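Local coordinates for DNA polymerase III subunit beta (Deinococcus radiodurans, PDB 4TRT), which probably encircles DNA as a ring-shaped head-to-tail homodimer, the sliding clamp that tethers DNA polymerases and other proteins to it and confers processivity, at residues Asp125-Gly130 with Asp205-Phe210. Sequence-based numbering, arbitrary orientation.
Sequences DVSLDG and DGEARF
A classic beta bulge, Asp125 and Val126 set against the single Phe210, opens the antiparallel pairing of strand 126-129, at the border of its sheet, with strand 207-212 in the central domain of the clamp. Asp125 N gives Phe210 O the shorter bond, 2.9 Å, while Val126 N reaches the same oxygen weakly; the Asp125 carboxylate turns to Gln123 and to the backbone of Tyr212. Val126 O then accepts Phe210 N, tilted 30° from the carbonyl plane, and Val126 CG2 lies 3.9 Å from Phe210 CB.

Ser127 pairs with Arg209 on the other face of the sheet. With OG anti to the backbone N (chi1 178°), its hydroxyl sits 3.0 Å from Glu207 OE2, the same oxygen that Arg209 NH1 meets in a salt bridge, through a weak hydrogen bond, with Glu207 CD at the edge of the guanidinium, in its plane.

Leu128 returns to the Val126 face. Its backbone exchanges two nearly straight bonds with Ala208, and its side chain forks: CD1 packs on Ala208 CB, whereas CD2 comes obliquely to the Phe210 ring, 3.9 Å from CZ. Leu133 of helix 130-140 touches both Leu128 and Phe210, so this buried apolar patch joins the sheet to the helix.

Asp129 ends the strand and N-caps that helix, OD2 taking the backbone N of Glu132. Its OD1 receives Gly206 N from above the carboxylate plane. Gly130, in the first turn, closes the pairing with a 2.7 Å bond from its N to Gly206 O.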
# COMPACT_ATOMS: atom_id res chain seq x y z
N ASP A 125 -11.16 30.66 -23.49
CA ASP A 125 -11.63 30.25 -24.82
C ASP A 125 -12.81 29.28 -24.74
O ASP A 125 -13.76 29.39 -25.50
CB ASP A 125 -10.49 29.64 -25.64
CG ASP A 125 -9.43 30.66 -26.03
OD1 ASP A 125 -9.81 31.79 -26.43
OD2 ASP A 125 -8.22 30.35 -25.92
N VAL A 126 -12.73 28.32 -23.82
CA VAL A 126 -13.85 27.42 -23.53
C VAL A 126 -14.00 27.30 -22.03
O VAL A 126 -13.04 27.51 -21.28
CB VAL A 126 -13.63 25.99 -24.09
CG1 VAL A 126 -14.94 25.41 -24.60
CG2 VAL A 126 -12.60 25.99 -25.19
N SER A 127 -15.20 26.96 -21.61
CA SER A 127 -15.52 26.72 -20.21
C SER A 127 -16.34 25.44 -20.09
O SER A 127 -17.32 25.27 -20.80
CB SER A 127 -16.29 27.91 -19.66
OG SER A 127 -16.66 27.72 -18.30
N LEU A 128 -15.92 24.52 -19.23
CA LEU A 128 -16.72 23.32 -18.93
C LEU A 128 -16.64 23.00 -17.44
O LEU A 128 -15.94 23.68 -16.69
CB LEU A 128 -16.27 22.11 -19.77
CG LEU A 128 -14.77 21.98 -19.99
CD1 LEU A 128 -14.14 21.41 -18.73
CD2 LEU A 128 -14.46 21.11 -21.20
N ASP A 129 -17.38 21.99 -17.01
CA ASP A 129 -17.30 21.55 -15.62
C ASP A 129 -16.13 20.58 -15.43
O ASP A 129 -16.08 19.53 -16.09
CB ASP A 129 -18.58 20.89 -15.16
CG ASP A 129 -18.54 20.54 -13.69
OD1 ASP A 129 -18.86 21.41 -12.85
OD2 ASP A 129 -18.15 19.40 -13.37
N GLY A 130 -15.21 20.92 -14.52
CA GLY A 130 -14.02 20.11 -14.28
C GLY A 130 -14.28 18.70 -13.77
O GLY A 130 -13.56 17.76 -14.11
N ASP A 205 -14.86 19.46 -9.00
CA ASP A 205 -16.17 20.01 -9.37
C ASP A 205 -16.10 21.53 -9.46
O ASP A 205 -15.43 22.18 -8.65
CB ASP A 205 -17.25 19.61 -8.36
CG ASP A 205 -17.71 18.17 -8.51
OD1 ASP A 205 -17.39 17.54 -9.54
OD2 ASP A 205 -18.39 17.67 -7.59
N GLY A 206 -16.79 22.09 -10.44
CA GLY A 206 -16.75 23.53 -10.68
C GLY A 206 -16.15 23.80 -12.04
O GLY A 206 -15.77 22.87 -12.76
N GLU A 207 -16.02 25.07 -12.38
CA GLU A 207 -15.62 25.47 -13.71
C GLU A 207 -14.13 25.25 -14.01
O GLU A 207 -13.27 25.58 -13.19
CB GLU A 207 -15.97 26.94 -13.92
CG GLU A 207 -15.70 27.46 -15.32
CD GLU A 207 -16.17 28.89 -15.51
OE1 GLU A 207 -17.21 29.25 -14.91
OE2 GLU A 207 -15.52 29.65 -16.27
N ALA A 208 -13.85 24.69 -15.18
CA ALA A 208 -12.51 24.58 -15.71
C ALA A 208 -12.44 25.34 -17.03
O ALA A 208 -13.25 25.10 -17.93
CB ALA A 208 -12.16 23.12 -15.93
N ARG A 209 -11.49 26.26 -17.15
CA ARG A 209 -11.35 27.12 -18.33
C ARG A 209 -10.16 26.69 -19.19
O ARG A 209 -9.08 26.45 -18.66
CB ARG A 209 -11.17 28.58 -17.91
CG ARG A 209 -12.46 29.27 -17.49
CD ARG A 209 -12.26 30.60 -16.76
NE ARG A 209 -11.38 30.53 -15.59
CZ ARG A 209 -11.71 30.08 -14.38
NH1 ARG A 209 -12.93 29.60 -14.12
NH2 ARG A 209 -10.80 30.09 -13.40
N PHE A 210 -10.36 26.63 -20.50
CA PHE A 210 -9.28 26.31 -21.45
C PHE A 210 -8.79 27.58 -22.13
O PHE A 210 -9.60 28.40 -22.59
CB PHE A 210 -9.78 25.38 -22.57
CG PHE A 210 -10.04 23.96 -22.15
CD1 PHE A 210 -9.96 23.54 -20.83
CD2 PHE A 210 -10.41 23.03 -23.12
CE1 PHE A 210 -10.23 22.22 -20.50
CE2 PHE A 210 -10.67 21.72 -22.80
CZ PHE A 210 -10.57 21.31 -21.48